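Local atomic coordinates of envelope glycoprotein (Thogoto virus, PDB entry 5XEA), a protein that probably attaches the virion to a host cell receptor and then drives fusion of the viral membrane with the host membrane. Residues Y33-Q38 with D193-Q198; C89-I94 with P118-V123; I94-W99 with M135-W140. One frame throughout, in Å; residues are numbered along the deposited sequence.

Contact 1: Y33-Q38 with D193-Q198; sequences YTTSAQ and DNFEIQ
Tyr-33 meets Ile-197 through its CB, which lies 4.0 Å from Ile-197 CG2. Its CA also makes a CA-H...O contact with Gln-198 O. Thr-34 then forms an antiparallel hydrogen-bonded pair with Gln-198. Thr-34 N donates to Gln-198 O at 3.0 Å, and Gln-198 N returns an almost straight bond to Thr-34 O at 2.7 Å. On the same face, a water links Thr-34 OG1, Thr-35 O and Gln-198 OE1, tying the glutamine amide to the first strand. Thr-35 turns to the other face, in a non-hydrogen-bonded pair with Ile-197. Its chi1 of 51° sets OG1 between the backbone N and the carbonyl carbon, where it donates to Ala-37 O. This leaves CG2 beside the backbone N, 3.9 Å from Ile-197 CG1 and 3.5 Å from Phe-195 CE1. At Ser-36 the regular pairing ends. Ser-36 N gives a long bond to Glu-196 O at 3.3 Å, and Glu-196 N donates to Ser-36 OG at 2.9 Å. The hydroxyl thus takes the place of a backbone acceptor. Ala-37 CB rests 4.2 Å from Phe-195 CB. The pairing joins strands 24-35 and 197-209 in the six-stranded antiparallel sheet. Thr-35 and Ile-197 pack onto strand 133-156, Ile-197 and Phe-195 reach strand 159-165, and the Phe-195 and Phe-151 rings meet nearly parallel.

Contact 2: C89-I94 with P118-V123; sequences CSYGDI and PRKELV
The Tyr-91 ring carries the aliphatic chain of Lys-120 over one face. This is a CH-pi contact. The ring projects from strand 89-91, which pairs with 115-117 in a two-stranded antiparallel sheet, and the lysine comes from the loop after 115-117. Lys-120 CD lies 4.0 Å from the centroid of the Tyr-91 ring, displaced toward the rim. The lysine chain runs at about a right angle to the tyrosine side chain. Lys-120 CE is 3.7 Å from Tyr-91 CE1, and Lys-120 CD comes equally near Tyr-91 CZ. The Tyr-91 ring also meets the His-115 ring, with planes at about 30°, and the Tyr-91 side chain touches Trp-140.

Lys-120 CG is anti to the backbone N (chi1 169°), which sends the chain toward the tyrosine. A bend at chi2 (90°) then lays CD and CE along the ring. The methylenes do the touching. Lys-120 NZ is 5.3 Å from the centroid of the Tyr-91 ring, too far for more than a weak cation-pi attraction. Its main partner is Asp-139, in a salt bridge, and it also bonds to Trp-140 O. These bonds hold the charged end beyond the ring and would limit movement of the chain.

Toward the start of both segments the contact is looser. Cys-89 SG lies 4.0 Å from Arg-119 CA. That sulfur is in the disulfide with Cys-142, so strand 89-91 is tied covalently to strand 133-156 next to the loop 118-123. No hydrogen bond joins the two segments directly. Within the loop, Lys-120 NZ donates to Glu-121 O at 3.0 Å, from above the carbonyl plane.

Contact 3: I94-W99 with M135-W140; sequences ICHDCW and MCNIDW
Asn-137 and Asp-97 both turn their first side-chain carbon beyond CB beside the backbone N and anti to the carbonyl carbon, with chi1 of -87° and -77°. This brings the amide and the carboxylate together across the strands. Asn-137 ND2 donates to Asp-97 OD1 at 2.9 Å, in the plane of the amide and nearly along the C-O axis of the acid. Asn-137 OD1 in turn accepts from Asp-97 N at 2.9 Å, the donor standing above the carbonyl plane. The two flat groups are turned 72° apart. Both ends of the amide are therefore gripped by one residue, which holds its rotation. Asp-97 OD2 has its own partners, Arg-125 and Trp-129.

Met-135 packs against Asp-97, where the chain turns a corner at 96 and 97. Its chain runs extended as far as SD, with Met-135 SD 3.9 Å from Asp-97 CG. A bend at the last torsion then brings the methyl to Trp-99, with Met-135 CE 3.7 Å from Trp-99 CB. At the other end, Ile-94 CG2 lies 3.7 Å from Asp-139 OD1 and meets the Trp-140 ring at its edge.

Regular pairing flanks the corner. Cys-95 and Ile-138 exchange two backbone bonds, as do Cys-98 and Cys-136. Cys-95, Cys-98, Cys-136 and Ile-138 share one face of the sheet, where Cys-136 is bonded to Cys-106. Trp-99 and Met-135 pair on the opposite face. Between Cys-95 and Cys-98 the register slips by one residue. His-96 and Asp-97 lie in this break, and Asp-97 has a left-handed backbone conformation. The arrangement is a beta bulge in an antiparallel pair of strands.

Contacts 2 and 3 are neighbours, with centres about 13 Å apart. They share Ile-94, and strands 89-91 and 95-99 follow each other in the chain. Their segments alternate, so the loop 118-123 falls between the two halves of contact 3. Val-123 N probably bonds to Asp-139 OD2 at 2.7 Å, which adds to the salt bridge of Lys-120 with Asp-139. Contact 1 is remote, about 36 Å from contact 2 and about 49 Å from contact 3, centre to centre. Yet its segments, 33-38 and 193-198, bracket both in sequence. It belongs to the six-stranded sheet, while contact 3 lies in the eight-stranded one. The long strand 133-156 runs from contact 3 to pack on contact 1, linking these parts of the elongated fusion protein.

Contact 1: Y33-Q38 with D193-Q198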
# COMPACT_ATOMS: atom_id res chain seq x y z
N TYR B 33 16.08 21.33 5.63
CA TYR B 33 17.27 20.71 5.07
C TYR B 33 16.84 19.64 4.08
O TYR B 33 16.13 18.70 4.45
CB TYR B 33 18.13 20.08 6.17
CG TYR B 33 18.57 21.04 7.24
CD1 TYR B 33 19.80 21.69 7.15
CD2 TYR B 33 17.78 21.27 8.36
CE1 TYR B 33 20.22 22.57 8.15
CE2 TYR B 33 18.19 22.14 9.36
CZ TYR B 33 19.41 22.79 9.25
OH TYR B 33 19.81 23.65 10.24
N THR B 34 17.26 19.78 2.82
CA THR B 34 16.99 18.81 1.77
C THR B 34 18.30 18.47 1.06
O THR B 34 19.36 19.02 1.37
CB THR B 34 15.96 19.33 0.76
OG1 THR B 34 16.45 20.53 0.15
CG2 THR B 34 14.62 19.59 1.44
N THR B 35 18.22 17.57 0.08
CA THR B 35 19.38 17.07 -0.62
C THR B 35 19.27 17.36 -2.12
O THR B 35 18.18 17.49 -2.68
CB THR B 35 19.58 15.54 -0.41
OG1 THR B 35 18.36 14.84 -0.70
CG2 THR B 35 20.00 15.23 1.02
N SER B 36 20.45 17.45 -2.75
CA SER B 36 20.52 17.66 -4.19
C SER B 36 19.86 16.52 -4.97
O SER B 36 19.15 16.76 -5.94
CB SER B 36 21.98 17.81 -4.62
OG SER B 36 22.83 18.04 -3.50
N ALA B 37 20.10 15.28 -4.55
CA ALA B 37 19.55 14.11 -5.22
C ALA B 37 18.73 13.27 -4.24
O ALA B 37 18.76 13.48 -3.03
CB ALA B 37 20.66 13.26 -5.85
N GLN B 38 17.97 12.32 -4.79
CA GLN B 38 17.10 11.47 -3.98
C GLN B 38 17.59 10.02 -3.88
O GLN B 38 16.81 9.14 -3.50
CB GLN B 38 15.68 11.52 -4.54
CG GLN B 38 15.14 12.93 -4.72
CD GLN B 38 13.83 13.16 -4.00
OE1 GLN B 38 13.79 13.81 -2.95
NE2 GLN B 38 12.74 12.63 -4.55
N ASP B 193 27.32 9.04 -0.98
CA ASP B 193 26.40 10.15 -1.23
C ASP B 193 27.05 11.13 -2.20
O ASP B 193 28.03 11.80 -1.85
CB ASP B 193 26.02 10.86 0.07
CG ASP B 193 25.36 9.94 1.06
OD1 ASP B 193 24.71 8.98 0.60
OD2 ASP B 193 25.50 10.17 2.27
N ASN B 194 26.51 11.20 -3.41
CA ASN B 194 26.94 12.19 -4.40
C ASN B 194 25.96 13.36 -4.43
O ASN B 194 25.34 13.69 -5.44
CB ASN B 194 27.09 11.53 -5.77
CG ASN B 194 28.13 10.41 -5.78
OD1 ASN B 194 29.24 10.58 -5.26
ND2 ASN B 194 27.78 9.27 -6.36
N PHE B 195 25.81 13.98 -3.26
CA PHE B 195 24.90 15.10 -3.07
C PHE B 195 25.32 15.83 -1.80
O PHE B 195 26.11 15.32 -1.00
CB PHE B 195 23.43 14.66 -2.99
CG PHE B 195 23.14 13.64 -1.89
CD1 PHE B 195 23.04 14.03 -0.56
CD2 PHE B 195 22.93 12.30 -2.21
CE1 PHE B 195 22.76 13.10 0.43
CE2 PHE B 195 22.65 11.36 -1.22
CZ PHE B 195 22.57 11.76 0.10
N GLU B 196 24.76 17.02 -1.62
CA GLU B 196 24.99 17.79 -0.41
C GLU B 196 23.66 18.11 0.26
O GLU B 196 22.62 18.20 -0.39
CB GLU B 196 25.75 19.08 -0.72
CG GLU B 196 27.21 18.85 -1.06
CD GLU B 196 27.70 19.80 -2.13
OE1 GLU B 196 26.96 20.05 -3.10
OE2 GLU B 196 28.84 20.31 -1.99
N ILE B 197 23.71 18.25 1.58
CA ILE B 197 22.56 18.69 2.34
C ILE B 197 22.52 20.21 2.30
O ILE B 197 23.51 20.87 2.64
CB ILE B 197 22.61 18.16 3.79
CG1 ILE B 197 22.39 16.65 3.80
CG2 ILE B 197 21.58 18.87 4.65
CD1 ILE B 197 22.51 16.02 5.17
N GLN B 198 21.40 20.76 1.85
CA GLN B 198 21.22 22.19 1.65
C GLN B 198 20.25 22.73 2.69
O GLN B 198 19.21 22.12 2.96
CB GLN B 198 20.69 22.47 0.24
CG GLN B 198 21.37 21.61 -0.81
CD GLN B 198 20.84 21.84 -2.20
OE1 GLN B 198 19.69 21.52 -2.50
NE2 GLN B 198 21.68 22.39 -3.07
O HOH W 1 17.34 20.57 -2.44

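Contact 2: C89-I94 with P118-V123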
# COMPACT_ATOMS: atom_id res chain seq x y z
N CYS B 89 34.59 -7.80 -11.55
CA CYS B 89 35.09 -8.36 -10.30
C CYS B 89 36.35 -9.17 -10.59
O CYS B 89 36.61 -9.58 -11.72
CB CYS B 89 34.02 -9.23 -9.61
SG CYS B 89 33.41 -10.73 -10.51
N SER B 90 37.13 -9.41 -9.54
CA SER B 90 38.34 -10.20 -9.66
C SER B 90 38.20 -11.51 -8.90
O SER B 90 37.36 -11.66 -8.01
CB SER B 90 39.56 -9.43 -9.15
OG SER B 90 39.44 -9.15 -7.78
N TYR B 91 39.07 -12.46 -9.24
CA TYR B 91 39.06 -13.76 -8.58
C TYR B 91 40.43 -14.42 -8.78
O TYR B 91 41.26 -13.94 -9.56
CB TYR B 91 37.92 -14.63 -9.11
CG TYR B 91 37.94 -14.89 -10.61
CD1 TYR B 91 38.60 -16.00 -11.13
CD2 TYR B 91 37.28 -14.04 -11.51
CE1 TYR B 91 38.61 -16.27 -12.49
CE2 TYR B 91 37.29 -14.30 -12.89
CZ TYR B 91 37.96 -15.42 -13.37
OH TYR B 91 38.00 -15.70 -14.72
N GLY B 92 40.65 -15.52 -8.05
CA GLY B 92 41.94 -16.19 -8.04
C GLY B 92 42.10 -17.22 -9.13
O GLY B 92 41.24 -17.39 -10.00
N ASP B 93 43.23 -17.93 -9.09
CA ASP B 93 43.46 -19.02 -10.02
C ASP B 93 42.51 -20.18 -9.74
O ASP B 93 42.15 -20.44 -8.59
CB ASP B 93 44.91 -19.52 -9.94
CG ASP B 93 45.91 -18.49 -10.45
OD1 ASP B 93 45.62 -17.83 -11.47
OD2 ASP B 93 46.98 -18.34 -9.81
N ILE B 94 42.10 -20.86 -10.80
CA ILE B 94 41.22 -22.02 -10.68
C ILE B 94 42.04 -23.28 -10.95
O ILE B 94 43.03 -23.26 -11.70
CB ILE B 94 39.99 -21.94 -11.61
CG1 ILE B 94 40.22 -22.68 -12.92
CG2 ILE B 94 39.52 -20.46 -11.84
CD1 ILE B 94 39.12 -23.66 -13.25
N PRO B 118 33.11 -9.59 -15.90
CA PRO B 118 31.93 -8.85 -15.40
C PRO B 118 31.25 -9.58 -14.26
O PRO B 118 30.70 -8.94 -13.36
CB PRO B 118 31.01 -8.76 -16.63
CG PRO B 118 31.80 -9.34 -17.80
CD PRO B 118 32.87 -10.18 -17.23
N ARG B 119 31.28 -10.92 -14.29
CA ARG B 119 30.70 -11.79 -13.29
C ARG B 119 31.33 -13.17 -13.45
O ARG B 119 31.82 -13.52 -14.52
CB ARG B 119 29.18 -11.88 -13.41
CG ARG B 119 28.68 -12.44 -14.74
CD ARG B 119 27.21 -12.10 -14.95
NE ARG B 119 26.95 -10.67 -14.77
CZ ARG B 119 27.21 -9.74 -15.69
NH1 ARG B 119 27.76 -10.10 -16.85
NH2 ARG B 119 26.94 -8.46 -15.45
N LYS B 120 31.29 -13.95 -12.38
CA LYS B 120 31.88 -15.28 -12.41
C LYS B 120 31.12 -16.17 -11.44
O LYS B 120 30.91 -15.79 -10.29
CB LYS B 120 33.37 -15.21 -12.04
CG LYS B 120 34.06 -16.53 -11.77
CD LYS B 120 34.66 -17.10 -13.03
CE LYS B 120 35.54 -18.32 -12.73
NZ LYS B 120 34.75 -19.40 -12.07
N GLU B 121 30.73 -17.35 -11.90
CA GLU B 121 30.12 -18.36 -11.03
C GLU B 121 31.05 -19.56 -10.92
O GLU B 121 31.76 -19.91 -11.87
CB GLU B 121 28.75 -18.80 -11.56
CG GLU B 121 27.97 -19.68 -10.58
CD GLU B 121 27.77 -19.01 -9.21
OE1 GLU B 121 28.52 -19.35 -8.27
OE2 GLU B 121 26.87 -18.15 -9.06
N LEU B 122 31.06 -20.18 -9.75
CA LEU B 122 31.96 -21.30 -9.49
C LEU B 122 31.27 -22.61 -9.85
O LEU B 122 30.05 -22.67 -9.99
CB LEU B 122 32.41 -21.31 -8.03
CG LEU B 122 31.42 -21.46 -6.86
CD1 LEU B 122 30.94 -22.89 -6.63
CD2 LEU B 122 32.09 -20.92 -5.60
N VAL B 123 32.08 -23.65 -10.04
CA VAL B 123 31.62 -25.02 -10.21
C VAL B 123 32.03 -25.76 -8.95
O VAL B 123 33.15 -25.61 -8.48
CB VAL B 123 32.25 -25.68 -11.45
CG1 VAL B 123 31.71 -27.10 -11.64
CG2 VAL B 123 31.98 -24.87 -12.71

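Contact 3: I94-W99 with M135-W140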
# COMPACT_ATOMS: atom_id res chain seq x y z
N ILE B 94 42.10 -20.86 -10.80
CA ILE B 94 41.22 -22.02 -10.68
C ILE B 94 42.04 -23.28 -10.95
O ILE B 94 43.03 -23.26 -11.70
CB ILE B 94 39.99 -21.94 -11.61
CG1 ILE B 94 40.22 -22.68 -12.92
CG2 ILE B 94 39.52 -20.46 -11.84
CD1 ILE B 94 39.12 -23.66 -13.25
N CYS B 95 41.63 -24.37 -10.32
CA CYS B 95 42.33 -25.65 -10.41
C CYS B 95 41.29 -26.70 -10.70
O CYS B 95 40.36 -26.89 -9.90
CB CYS B 95 43.07 -26.00 -9.12
SG CYS B 95 44.60 -25.12 -8.86
N HIS B 96 41.42 -27.38 -11.83
CA HIS B 96 40.57 -28.50 -12.17
C HIS B 96 41.36 -29.79 -12.00
O HIS B 96 42.27 -30.07 -12.79
CB HIS B 96 40.06 -28.36 -13.60
CG HIS B 96 38.99 -29.35 -13.94
ND1 HIS B 96 39.26 -30.59 -14.48
CD2 HIS B 96 37.64 -29.28 -13.83
CE1 HIS B 96 38.13 -31.24 -14.68
NE2 HIS B 96 37.13 -30.47 -14.30
N ASP B 97 41.01 -30.58 -10.99
CA ASP B 97 41.56 -31.93 -10.80
C ASP B 97 43.09 -31.90 -10.84
O ASP B 97 43.73 -32.70 -11.52
CB ASP B 97 40.98 -32.90 -11.84
CG ASP B 97 39.55 -33.36 -11.51
OD1 ASP B 97 38.92 -32.79 -10.60
OD2 ASP B 97 39.03 -34.30 -12.18
N CYS B 98 43.67 -30.95 -10.12
CA CYS B 98 45.12 -30.82 -10.02
C CYS B 98 45.62 -31.81 -8.97
O CYS B 98 45.41 -31.61 -7.77
CB CYS B 98 45.51 -29.40 -9.65
SG CYS B 98 45.04 -28.13 -10.87
N TRP B 99 46.29 -32.86 -9.42
CA TRP B 99 46.73 -33.93 -8.53
C TRP B 99 48.24 -33.95 -8.43
O TRP B 99 48.96 -33.29 -9.19
CB TRP B 99 46.19 -35.28 -9.01
CG TRP B 99 46.60 -35.68 -10.38
CD1 TRP B 99 45.94 -35.43 -11.54
CD2 TRP B 99 47.78 -36.44 -10.74
NE1 TRP B 99 46.62 -35.98 -12.60
CE2 TRP B 99 47.76 -36.59 -12.14
CE3 TRP B 99 48.84 -36.98 -10.02
CZ2 TRP B 99 48.76 -37.28 -12.84
CZ3 TRP B 99 49.84 -37.67 -10.70
CH2 TRP B 99 49.79 -37.81 -12.10
N MET B 135 44.36 -34.56 -4.55
CA MET B 135 43.74 -33.89 -5.68
C MET B 135 43.10 -32.59 -5.20
O MET B 135 42.49 -32.55 -4.13
CB MET B 135 42.73 -34.80 -6.38
CG MET B 135 42.28 -34.24 -7.74
SD MET B 135 41.36 -35.41 -8.73
CE MET B 135 42.71 -36.39 -9.39
N CYS B 136 43.29 -31.54 -5.99
CA CYS B 136 42.94 -30.17 -5.63
C CYS B 136 41.95 -29.63 -6.65
O CYS B 136 42.17 -29.74 -7.86
CB CYS B 136 44.21 -29.30 -5.58
SG CYS B 136 43.96 -27.51 -5.36
N ASN B 137 40.85 -29.08 -6.16
CA ASN B 137 39.93 -28.34 -7.03
C ASN B 137 39.69 -26.99 -6.40
O ASN B 137 39.34 -26.90 -5.21
CB ASN B 137 38.61 -29.09 -7.24
CG ASN B 137 38.67 -30.06 -8.40
OD1 ASN B 137 38.64 -29.65 -9.56
ND2 ASN B 137 38.75 -31.36 -8.10
N ILE B 138 39.91 -25.93 -7.17
CA ILE B 138 39.59 -24.57 -6.76
C ILE B 138 38.78 -23.89 -7.86
O ILE B 138 39.16 -23.93 -9.03
CB ILE B 138 40.86 -23.74 -6.48
CG1 ILE B 138 41.80 -24.45 -5.51
CG2 ILE B 138 40.48 -22.33 -5.96
CD1 ILE B 138 43.03 -23.64 -5.23
N ASP B 139 37.70 -23.21 -7.46
CA ASP B 139 36.98 -22.34 -8.39
C ASP B 139 36.44 -21.15 -7.61
O ASP B 139 36.41 -21.13 -6.38
CB ASP B 139 35.86 -23.09 -9.14
CG ASP B 139 35.44 -22.38 -10.43
OD1 ASP B 139 36.05 -21.33 -10.79
OD2 ASP B 139 34.48 -22.86 -11.08
N TRP B 140 36.05 -20.12 -8.36
CA TRP B 140 35.72 -18.83 -7.76
C TRP B 140 34.36 -18.36 -8.24
O TRP B 140 33.93 -18.69 -9.34
CB TRP B 140 36.79 -17.77 -8.11
CG TRP B 140 38.11 -18.05 -7.49
CD1 TRP B 140 39.05 -18.94 -7.93
CD2 TRP B 140 38.62 -17.48 -6.28
NE1 TRP B 140 40.13 -18.94 -7.08
CE2 TRP B 140 39.89 -18.07 -6.05
CE3 TRP B 140 38.14 -16.52 -5.37
CZ2 TRP B 140 40.68 -17.73 -4.95
CZ3 TRP B 140 38.91 -16.19 -4.28
CH2 TRP B 140 40.18 -16.79 -4.08